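Local atomic coordinates of VgrG protein (Vibrio cholerae, PDB entry 4DTH), a protein that carries an actin cross-linking toxin domain that binds ATP and magnesium and probably uses them to join G-actin monomers covalently. Residues A[104-112]-A[359-367]; A[272-281]-A[346-354]. All blocks are in the same frame, centred on the assembly; numbering follows the deposited sequence.

Contact 1 of 2, residues A[104-112]-A[359-367]; sequences VETRKQAML and LQSYLPKTE
Lys108 reaches out from its helix and lays its aliphatic chain along the backbone of 361-363, ending with NZ hydrogen-bonded to Ser361 O at 2.7 Å. The first torsion sets CG anti to the carbonyl carbon, and a bend about the CG-CD bond (chi3 63°) swings the ammonium toward the loop. NZ approaches the carbonyl 24° from its plane. One turn back on the helix, Glu105 offers OE1 on its syn side to the same ammonium, a salt bridge of 3.2 Å from NZ; its OE2 adds a weak bond. Ser361 O and Glu105 OE1 thus grip this nitrogen, with OE2 a weak third, and the carboxylate would help keep it charged although Lys365 NZ stands only 3.4 Å from Lys108 NZ.

The contact is a helix-to-loop packing: one side of helix 101-124 receives the C-terminal tail that follows strand 343-352, with strand 24-30 touching both Met111 and Pro364. Pro364 sits against the helix surface, its CB over the backbone of Lys108 and its CG 3.9 Å from Met111 SD. Farther along, Leu112 CG meets Pro364 CB, while its CD2 methyl comes within 3.3 Å of Lys365 O.

At the N-terminal end of the pairing, Val104 spreads both methyls against the CD1 side of the Tyr362 ring. CG1 lies anti to the backbone N (chi1 169°) and stands 3.6 Å from Tyr362 CD1; CG2 extends the contact to CE1. The ring's hydroxyl runs on to Met98 O, fixing its far end. One water bridges the two backbones, donating to Val104 O and to Tyr362 O.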
loop_
_atom_site.group_PDB
_atom_site.type_symbol
_atom_site.label_atom_id
_atom_site.label_comp_id
_atom_site.label_asym_id
_atom_site.label_seq_id
_atom_site.Cartn_x
_atom_site.Cartn_y
_atom_site.Cartn_z
ATOM N N VAL A 104 1.635 12.257 13.216
ATOM C CA VAL A 104 2.655 11.234 12.932
ATOM C C VAL A 104 3.126 10.613 14.256
ATOM O O VAL A 104 3.211 9.387 14.387
ATOM C CB VAL A 104 3.841 11.835 12.120
ATOM C CG1 VAL A 104 5.021 10.859 12.041
ATOM C CG2 VAL A 104 3.396 12.253 10.721
ATOM N N GLU A 105 3.409 11.474 15.236
ATOM C CA GLU A 105 3.888 11.051 16.542
ATOM C C GLU A 105 2.854 10.260 17.317
ATOM O O GLU A 105 3.207 9.244 17.915
ATOM C CB GLU A 105 4.413 12.254 17.339
ATOM C CG GLU A 105 5.675 11.953 18.132
ATOM C CD GLU A 105 6.787 11.185 17.436
ATOM O OE1 GLU A 105 7.135 11.516 16.277
ATOM O OE2 GLU A 105 7.317 10.244 18.070
ATOM N N THR A 106 1.581 10.699 17.298
ATOM C CA THR A 106 0.502 9.993 18.004
ATOM C C THR A 106 0.326 8.573 17.447
ATOM O O THR A 106 0.146 7.644 18.234
ATOM C CB THR A 106 -0.799 10.802 18.016
ATOM O OG1 THR A 106 -0.512 12.125 18.479
ATOM C CG2 THR A 106 -1.863 10.182 18.912
ATOM N N ARG A 107 0.439 8.395 16.111
ATOM C CA ARG A 107 0.331 7.063 15.499
ATOM C C ARG A 107 1.448 6.139 15.987
ATOM O O ARG A 107 1.164 5.009 16.373
ATOM C CB ARG A 107 0.335 7.150 13.966
ATOM C CG ARG A 107 -1.011 7.562 13.392
ATOM C CD ARG A 107 -0.845 8.399 12.117
ATOM N NE ARG A 107 -2.154 8.680 11.523
ATOM C CZ ARG A 107 -3.030 9.566 11.986
ATOM N NH1 ARG A 107 -2.725 10.330 13.031
ATOM N NH2 ARG A 107 -4.213 9.700 11.406
ATOM N N LYS A 108 2.702 6.632 16.012
ATOM C CA LYS A 108 3.861 5.857 16.474
ATOM C C LYS A 108 3.689 5.456 17.933
ATOM O O LYS A 108 3.880 4.291 18.279
ATOM C CB LYS A 108 5.148 6.672 16.301
ATOM C CG LYS A 108 5.582 6.842 14.831
ATOM C CD LYS A 108 6.552 8.027 14.667
ATOM C CE LYS A 108 7.853 7.827 15.427
ATOM N NZ LYS A 108 8.784 8.972 15.235
ATOM N N GLN A 109 3.309 6.430 18.785
ATOM C CA GLN A 109 3.110 6.197 20.217
ATOM C C GLN A 109 1.976 5.207 20.492
ATOM O O GLN A 109 2.128 4.320 21.351
ATOM C CB GLN A 109 2.912 7.531 20.956
ATOM C CG GLN A 109 4.225 8.313 21.050
ATOM C CD GLN A 109 4.038 9.730 21.524
ATOM O OE1 GLN A 109 3.622 10.616 20.772
ATOM N NE2 GLN A 109 4.410 9.990 22.765
ATOM N N ALA A 110 0.850 5.336 19.745
ATOM C CA ALA A 110 -0.303 4.435 19.902
ATOM C C ALA A 110 0.057 3.005 19.495
ATOM O O ALA A 110 -0.378 2.058 20.147
ATOM C CB ALA A 110 -1.479 4.937 19.082
ATOM N N MET A 111 0.877 2.848 18.439
ATOM C CA MET A 111 1.317 1.516 18.007
ATOM C C MET A 111 2.237 0.884 19.036
ATOM O O MET A 111 2.077 -0.302 19.340
ATOM C CB MET A 111 1.998 1.590 16.645
ATOM C CG MET A 111 1.009 1.779 15.520
ATOM S SD MET A 111 1.804 1.608 13.920
ATOM C CE MET A 111 0.389 1.905 12.837
ATOM N N LEU A 112 3.171 1.673 19.598
ATOM C CA LEU A 112 4.087 1.176 20.631
ATOM C C LEU A 112 3.321 0.812 21.893
ATOM O O LEU A 112 3.604 -0.230 22.489
ATOM C CB LEU A 112 5.218 2.164 20.934
ATOM C CG LEU A 112 6.253 2.339 19.819
ATOM C CD1 LEU A 112 7.042 3.620 20.021
ATOM C CD2 LEU A 112 7.179 1.117 19.706
ATOM N N LEU A 359 12.164 8.596 5.288
ATOM C CA LEU A 359 10.852 8.353 5.885
ATOM C C LEU A 359 10.876 7.554 7.184
ATOM O O LEU A 359 9.803 7.290 7.741
ATOM C CB LEU A 359 9.891 7.699 4.866
ATOM C CG LEU A 359 9.644 8.433 3.534
ATOM C CD1 LEU A 359 8.734 7.622 2.664
ATOM C CD2 LEU A 359 9.044 9.822 3.743
ATOM N N GLN A 360 12.071 7.172 7.678
ATOM C CA GLN A 360 12.181 6.390 8.921
ATOM C C GLN A 360 11.536 7.028 10.147
ATOM O O GLN A 360 11.032 6.299 11.009
ATOM C CB GLN A 360 13.623 6.003 9.237
ATOM C CG GLN A 360 14.117 4.847 8.381
ATOM C CD GLN A 360 13.592 3.468 8.796
ATOM O OE1 GLN A 360 12.904 3.276 9.809
ATOM N NE2 GLN A 360 13.952 2.478 8.007
ATOM N N SER A 361 11.552 8.392 10.206
ATOM C CA SER A 361 10.985 9.142 11.326
ATOM C C SER A 361 9.457 8.945 11.461
ATOM O O SER A 361 8.904 9.223 12.526
ATOM C CB SER A 361 11.334 10.623 11.210
ATOM O OG SER A 361 10.762 11.184 10.039
ATOM N N TYR A 362 8.779 8.459 10.395
ATOM C CA TYR A 362 7.328 8.226 10.400
ATOM C C TYR A 362 6.973 6.862 11.011
ATOM O O TYR A 362 5.801 6.587 11.263
ATOM C CB TYR A 362 6.777 8.300 8.960
ATOM C CG TYR A 362 6.842 9.692 8.361
ATOM C CD1 TYR A 362 5.801 10.597 8.541
ATOM C CD2 TYR A 362 7.940 10.098 7.607
ATOM C CE1 TYR A 362 5.858 11.883 8.003
ATOM C CE2 TYR A 362 8.004 11.381 7.053
ATOM C CZ TYR A 362 6.958 12.268 7.254
ATOM O OH TYR A 362 7.008 13.535 6.725
ATOM N N LEU A 363 7.981 5.998 11.208
ATOM C CA LEU A 363 7.761 4.634 11.670
ATOM C C LEU A 363 8.091 4.427 13.147
ATOM O O LEU A 363 9.115 4.924 13.625
ATOM C CB LEU A 363 8.549 3.637 10.785
ATOM C CG LEU A 363 7.937 3.204 9.422
ATOM C CD1 LEU A 363 6.635 2.411 9.587
ATOM C CD2 LEU A 363 7.754 4.379 8.465
ATOM N N PRO A 364 7.236 3.685 13.883
ATOM C CA PRO A 364 7.542 3.408 15.294
ATOM C C PRO A 364 8.695 2.422 15.425
ATOM O O PRO A 364 8.862 1.535 14.577
ATOM C CB PRO A 364 6.238 2.825 15.839
ATOM C CG PRO A 364 5.568 2.216 14.655
ATOM C CD PRO A 364 5.991 3.009 13.449
ATOM N N LYS A 365 9.500 2.592 16.478
ATOM C CA LYS A 365 10.664 1.741 16.733
ATOM C C LYS A 365 10.530 1.113 18.117
ATOM O O LYS A 365 10.378 1.858 19.084
ATOM C CB LYS A 365 11.981 2.571 16.652
ATOM C CG LYS A 365 11.895 3.904 15.874
ATOM C CD LYS A 365 11.751 5.157 16.794
ATOM C CE LYS A 365 11.517 6.441 16.015
ATOM N NZ LYS A 365 11.435 7.630 16.913
ATOM N N THR A 366 10.595 -0.248 18.225
ATOM C CA THR A 366 10.525 -0.928 19.531
ATOM C C THR A 366 11.731 -0.477 20.385
ATOM O O THR A 366 12.863 -0.491 19.908
ATOM C CB THR A 366 10.530 -2.471 19.389
ATOM O OG1 THR A 366 9.375 -2.902 18.682
ATOM C CG2 THR A 366 10.568 -3.195 20.744
ATOM N N GLU A 367 11.456 -0.081 21.626
ATOM C CA GLU A 367 12.483 0.349 22.566
ATOM C C GLU A 367 13.208 -0.840 23.160
ATOM O O GLU A 367 12.583 -1.779 23.655
HETATM O O HOH W 1 3.372 7.662 12.050
#

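Contact 2 of 2, residues A[272-281]-A[346-354]; sequences KNAWEILPRT and LAILFEFRT. With ATP (adenosine-5'-triphosphate), chain B; SO4 (sulfate ion), chain F.
Lys272 CB sits 3.5 Å above the centre of one face of the Arg353 guanidinium, yet both cations point to a single sulfate ion, probably from the crystallisation liquor, at the end of the antiparallel pair of strands 277-279 and 346-352. Arg353 meets it at the edge, with NH1 to O4 and NH2 to O2 both nearly straight, and Lys272 NZ reaches O3. A third edge atom, NE, donates to Asn273 OD1 at 2.8 Å, and NH1 also forms a salt bridge to Glu351 OE2. Bends at chi2 and chi3 fold the arginine back over the end of helix 269-275, where the plane can be gripped from several directions.

Next to this cluster along the chain, Leu278 and Glu351 are the hydrogen-bonded residues of the strand pair, with Leu278 N to Glu351 O and Glu351 N to Leu278 O each 2.8 Å. Ile277-Phe352 and Pro279-Phe350 are the non-hydrogen-bonded pairs that flank them. All four side chains share one face, where Leu195 of helix 190-196 covers Ile277, Phe350 and Phe352. Ile277 runs beside Phe352, with Ile277 CD1 3.6 Å from Phe352 CE2, and places CG2 against Phe350 CB.

Glu351 projects from the other face into the ATP and magnesium site, which Glu28 and Gln174 complete at one metal ion. With CG anti to the backbone N (chi1 178°) and an extended chain, its carboxylate stands between two arginines. Arg280 NE is a long salt-bridge partner of Glu351 OE1 at 3.9 Å, the guanidinium and carboxylate planes being 86° apart. Arg280 in turn carries ATP O2G over one face, while its NH1 is held by His331 O.

Past the paired strands the side chain of Thr281 replaces a backbone acceptor: Leu349 N donates to Thr281 OG1 at 2.9 Å.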
loop_
_atom_site.group_PDB
_atom_site.type_symbol
_atom_site.label_atom_id
_atom_site.label_comp_id
_atom_site.label_asym_id
_atom_site.label_seq_id
_atom_site.Cartn_x
_atom_site.Cartn_y
_atom_site.Cartn_z
ATOM N N LYS A 272 6.341 -6.844 -6.781
ATOM C CA LYS A 272 6.098 -5.585 -6.076
ATOM C C LYS A 272 7.421 -5.009 -5.545
ATOM O O LYS A 272 7.652 -3.804 -5.664
ATOM C CB LYS A 272 5.134 -5.821 -4.907
ATOM C CG LYS A 272 3.698 -6.094 -5.301
ATOM C CD LYS A 272 2.889 -6.219 -3.999
ATOM C CE LYS A 272 1.412 -6.328 -4.208
ATOM N NZ LYS A 272 0.695 -6.370 -2.902
ATOM N N ASN A 273 8.308 -5.880 -5.008
ATOM C CA ASN A 273 9.615 -5.462 -4.493
ATOM C C ASN A 273 10.500 -4.865 -5.580
ATOM O O ASN A 273 11.217 -3.903 -5.317
ATOM C CB ASN A 273 10.321 -6.620 -3.790
ATOM C CG ASN A 273 9.714 -6.954 -2.447
ATOM O OD1 ASN A 273 8.900 -6.202 -1.897
ATOM N ND2 ASN A 273 10.071 -8.107 -1.903
ATOM N N ALA A 274 10.411 -5.404 -6.811
ATOM C CA ALA A 274 11.185 -4.918 -7.952
ATOM C C ALA A 274 10.848 -3.470 -8.335
ATOM O O ALA A 274 11.714 -2.783 -8.865
ATOM C CB ALA A 274 11.019 -5.840 -9.142
ATOM N N TRP A 275 9.614 -2.989 -8.048
ATOM C CA TRP A 275 9.249 -1.592 -8.302
ATOM C C TRP A 275 10.003 -0.660 -7.332
ATOM O O TRP A 275 10.317 0.472 -7.708
ATOM C CB TRP A 275 7.739 -1.365 -8.111
ATOM C CG TRP A 275 6.900 -1.848 -9.253
ATOM C CD1 TRP A 275 6.322 -3.074 -9.383
ATOM C CD2 TRP A 275 6.500 -1.088 -10.402
ATOM N NE1 TRP A 275 5.574 -3.125 -10.535
ATOM C CE2 TRP A 275 5.703 -1.936 -11.205
ATOM C CE3 TRP A 275 6.784 0.212 -10.863
ATOM C CZ2 TRP A 275 5.181 -1.530 -12.439
ATOM C CZ3 TRP A 275 6.242 0.625 -12.075
ATOM C CH2 TRP A 275 5.452 -0.239 -12.850
ATOM N N GLU A 276 10.245 -1.130 -6.075
ATOM C CA GLU A 276 10.880 -0.416 -4.936
ATOM C C GLU A 276 9.904 0.624 -4.369
ATOM O O GLU A 276 9.532 0.559 -3.197
ATOM C CB GLU A 276 12.235 0.214 -5.302
ATOM C CG GLU A 276 13.286 -0.817 -5.696
ATOM C CD GLU A 276 14.651 -0.248 -6.028
ATOM O OE1 GLU A 276 15.385 -0.907 -6.795
ATOM O OE2 GLU A 276 14.985 0.855 -5.537
ATOM N N ILE A 277 9.496 1.571 -5.215
ATOM C CA ILE A 277 8.473 2.570 -4.942
ATOM C C ILE A 277 7.330 2.107 -5.852
ATOM O O ILE A 277 7.374 2.279 -7.076
ATOM C CB ILE A 277 8.953 4.021 -5.213
ATOM C CG1 ILE A 277 10.134 4.372 -4.274
ATOM C CG2 ILE A 277 7.792 5.007 -5.030
ATOM C CD1 ILE A 277 10.900 5.683 -4.584
ATOM N N LEU A 278 6.351 1.447 -5.245
ATOM C CA LEU A 278 5.252 0.820 -5.968
ATOM C C LEU A 278 4.048 1.738 -6.207
ATOM O O LEU A 278 3.394 2.132 -5.242
ATOM C CB LEU A 278 4.809 -0.450 -5.202
ATOM C CG LEU A 278 3.616 -1.240 -5.749
ATOM C CD1 LEU A 278 3.959 -1.931 -7.065
ATOM C CD2 LEU A 278 3.126 -2.264 -4.716
ATOM N N PRO A 279 3.695 2.044 -7.478
ATOM C CA PRO A 279 2.467 2.822 -7.725
ATOM C C PRO A 279 1.246 2.083 -7.153
ATOM O O PRO A 279 1.124 0.861 -7.323
ATOM C CB PRO A 279 2.404 2.896 -9.252
ATOM C CG PRO A 279 3.856 2.731 -9.693
ATOM C CD PRO A 279 4.355 1.674 -8.745
ATOM N N ARG A 280 0.402 2.802 -6.401
ATOM C CA ARG A 280 -0.770 2.212 -5.758
ATOM C C ARG A 280 -2.073 2.717 -6.345
ATOM O O ARG A 280 -3.140 2.328 -5.871
ATOM C CB ARG A 280 -0.750 2.471 -4.230
ATOM C CG ARG A 280 0.339 1.708 -3.478
ATOM C CD ARG A 280 0.055 0.223 -3.267
ATOM N NE ARG A 280 -1.174 -0.022 -2.507
ATOM C CZ ARG A 280 -2.302 -0.480 -3.040
ATOM N NH1 ARG A 280 -2.373 -0.742 -4.339
ATOM N NH2 ARG A 280 -3.366 -0.683 -2.281
ATOM N N THR A 281 -1.999 3.595 -7.353
ATOM C CA THR A 281 -3.200 4.168 -7.958
ATOM C C THR A 281 -3.280 3.697 -9.391
ATOM O O THR A 281 -2.259 3.621 -10.081
ATOM C CB THR A 281 -3.187 5.706 -7.820
ATOM O OG1 THR A 281 -3.102 6.054 -6.438
ATOM C CG2 THR A 281 -4.430 6.389 -8.446
ATOM N N LEU A 346 -6.965 14.993 -8.139
ATOM C CA LEU A 346 -6.502 13.615 -8.021
ATOM C C LEU A 346 -5.195 13.489 -7.256
ATOM O O LEU A 346 -4.240 14.228 -7.513
ATOM C CB LEU A 346 -6.363 12.971 -9.419
ATOM C CG LEU A 346 -5.725 11.574 -9.488
ATOM C CD1 LEU A 346 -6.657 10.491 -8.937
ATOM C CD2 LEU A 346 -5.347 11.227 -10.912
ATOM N N ALA A 347 -5.173 12.549 -6.301
ATOM C CA ALA A 347 -3.976 12.192 -5.569
ATOM C C ALA A 347 -3.569 10.817 -6.081
ATOM O O ALA A 347 -4.427 9.972 -6.361
ATOM C CB ALA A 347 -4.254 12.123 -4.067
ATOM N N ILE A 348 -2.264 10.611 -6.234
ATOM C CA ILE A 348 -1.698 9.324 -6.647
ATOM C C ILE A 348 -0.786 8.843 -5.545
ATOM O O ILE A 348 -0.049 9.637 -4.954
ATOM C CB ILE A 348 -1.057 9.326 -8.067
ATOM C CG1 ILE A 348 0.022 10.435 -8.209
ATOM C CG2 ILE A 348 -2.172 9.421 -9.138
ATOM C CD1 ILE A 348 0.803 10.452 -9.590
ATOM N N LEU A 349 -0.889 7.550 -5.214
ATOM C CA LEU A 349 -0.195 6.962 -4.074
ATOM C C LEU A 349 0.917 6.010 -4.409
ATOM O O LEU A 349 0.865 5.333 -5.427
ATOM C CB LEU A 349 -1.221 6.284 -3.160
ATOM C CG LEU A 349 -1.902 7.220 -2.150
ATOM C CD1 LEU A 349 -2.889 8.196 -2.826
ATOM C CD2 LEU A 349 -2.611 6.432 -1.138
ATOM N N PHE A 350 1.930 5.941 -3.521
ATOM C CA PHE A 350 3.100 5.100 -3.752
ATOM C C PHE A 350 3.534 4.408 -2.498
ATOM O O PHE A 350 3.672 5.047 -1.454
ATOM C CB PHE A 350 4.260 5.939 -4.320
ATOM C CG PHE A 350 3.889 6.656 -5.592
ATOM C CD1 PHE A 350 4.032 6.030 -6.828
ATOM C CD2 PHE A 350 3.332 7.931 -5.555
ATOM C CE1 PHE A 350 3.625 6.667 -8.001
ATOM C CE2 PHE A 350 2.931 8.572 -6.730
ATOM C CZ PHE A 350 3.070 7.931 -7.944
ATOM N N GLU A 351 3.787 3.099 -2.608
ATOM C CA GLU A 351 4.213 2.293 -1.476
ATOM C C GLU A 351 5.720 2.070 -1.503
ATOM O O GLU A 351 6.256 1.522 -2.475
ATOM C CB GLU A 351 3.461 0.947 -1.496
ATOM C CG GLU A 351 3.863 -0.008 -0.385
ATOM C CD GLU A 351 3.185 -1.364 -0.445
ATOM O OE1 GLU A 351 1.992 -1.422 -0.812
ATOM O OE2 GLU A 351 3.829 -2.360 -0.049
ATOM N N PHE A 352 6.395 2.465 -0.419
ATOM C CA PHE A 352 7.828 2.231 -0.246
ATOM C C PHE A 352 7.941 0.833 0.356
ATOM O O PHE A 352 7.615 0.638 1.532
ATOM C CB PHE A 352 8.447 3.299 0.671
ATOM C CG PHE A 352 8.541 4.648 -0.001
ATOM C CD1 PHE A 352 7.433 5.490 -0.068
ATOM C CD2 PHE A 352 9.733 5.073 -0.579
ATOM C CE1 PHE A 352 7.518 6.736 -0.703
ATOM C CE2 PHE A 352 9.821 6.328 -1.195
ATOM C CZ PHE A 352 8.711 7.140 -1.268
ATOM N N ARG A 353 8.346 -0.145 -0.468
ATOM C CA ARG A 353 8.472 -1.563 -0.081
ATOM C C ARG A 353 9.424 -1.751 1.096
ATOM O O ARG A 353 9.179 -2.578 1.973
ATOM C CB ARG A 353 8.841 -2.432 -1.289
ATOM C CG ARG A 353 7.767 -2.395 -2.405
ATOM C CD ARG A 353 6.455 -3.075 -1.998
ATOM N NE ARG A 353 6.623 -4.527 -1.868
ATOM C CZ ARG A 353 5.713 -5.359 -1.374
ATOM N NH1 ARG A 353 4.545 -4.897 -0.939
ATOM N NH2 ARG A 353 5.956 -6.664 -1.325
ATOM N N THR A 354 10.498 -0.953 1.108
ATOM C CA THR A 354 11.451 -0.827 2.214
ATOM C C THR A 354 11.395 0.663 2.560
ATOM O O THR A 354 11.477 1.502 1.649
ATOM C CB THR A 354 12.865 -1.283 1.782
ATOM O OG1 THR A 354 12.855 -2.699 1.633
ATOM C CG2 THR A 354 13.942 -0.913 2.806
HETATM P PG ATP B . -2.087 -4.142 -1.255
HETATM O O1G ATP B . -0.700 -3.614 -1.441
HETATM O O2G ATP B . -2.914 -3.935 -2.493
HETATM O O3G ATP B . -2.097 -5.606 -0.917
HETATM P PB ATP B . -4.046 -3.248 0.659
HETATM O O1B ATP B . -5.150 -3.312 -0.320
HETATM O O2B ATP B . -4.171 -4.421 1.602
HETATM O O3B ATP B . -2.735 -3.313 -0.048
HETATM P PA ATP B . -4.424 -0.476 1.088
HETATM O O1A ATP B . -4.686 -0.431 -0.367
HETATM O O2A ATP B . -5.698 -0.018 1.802
HETATM O O3A ATP B . -4.117 -1.878 1.488
HETATM O "O5'" ATP B . -3.185 0.489 1.418
HETATM C "C5'" ATP B . -2.961 0.772 2.809
HETATM C "C4'" ATP B . -1.878 1.797 3.017
HETATM O "O4'" ATP B . -2.192 3.014 2.280
HETATM C "C3'" ATP B . -1.724 2.237 4.474
HETATM O "O3'" ATP B . -0.371 2.531 4.815
HETATM C "C2'" ATP B . -2.602 3.480 4.519
HETATM O "O2'" ATP B . -2.360 4.319 5.637
HETATM C "C1'" ATP B . -2.215 4.101 3.193
HETATM N N9 ATP B . -3.097 5.153 2.681
HETATM C C8 ATP B . -4.434 5.051 2.405
HETATM N N7 ATP B . -4.960 6.160 1.945
HETATM C C5 ATP B . -3.899 7.054 1.921
HETATM C C6 ATP B . -3.787 8.401 1.521
HETATM N N6 ATP B . -4.807 9.127 1.045
HETATM N N1 ATP B . -2.570 8.983 1.611
HETATM C C2 ATP B . -1.540 8.265 2.067
HETATM N N3 ATP B . -1.520 6.996 2.468
HETATM C C4 ATP B . -2.740 6.437 2.376
HETATM S S SO4 F . 2.760 -8.142 -0.038
HETATM O O1 SO4 F . 2.232 -8.915 1.091
HETATM O O2 SO4 F . 4.163 -8.429 -0.201
HETATM O O3 SO4 F . 2.008 -8.490 -1.229
HETATM O O4 SO4 F . 2.579 -6.713 0.226
HETATM O O HOH W 2 11.492 0.554 -1.345
HETATM O O HOH W 3 0.104 0.661 0.256
HETATM O O HOH W 4 0.213 5.611 -8.158
#

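From the N terminus the chain forms strand 24-30 early and then reaches helix 101-124, which supplies the first half of contact 1. Strands 140-144, 150-153 and 173-180 and the helices 190-196, 204-212 and 221-245 follow before 272-281, and contact 2 closes a loop of 64 residues when strand 343-352 comes back beside it. The chain then runs on to 359-367, where contact 1 closes the larger loop of 246 residues. Contact 2 is therefore nested inside contact 1. Their centres lie 21 Å apart, but Leu359 CD1 packs on Phe352 CE1 at 3.7 Å. Together they tie strand 343-352 to segment 272-281 and, through the loop that follows it, to helix 101-124.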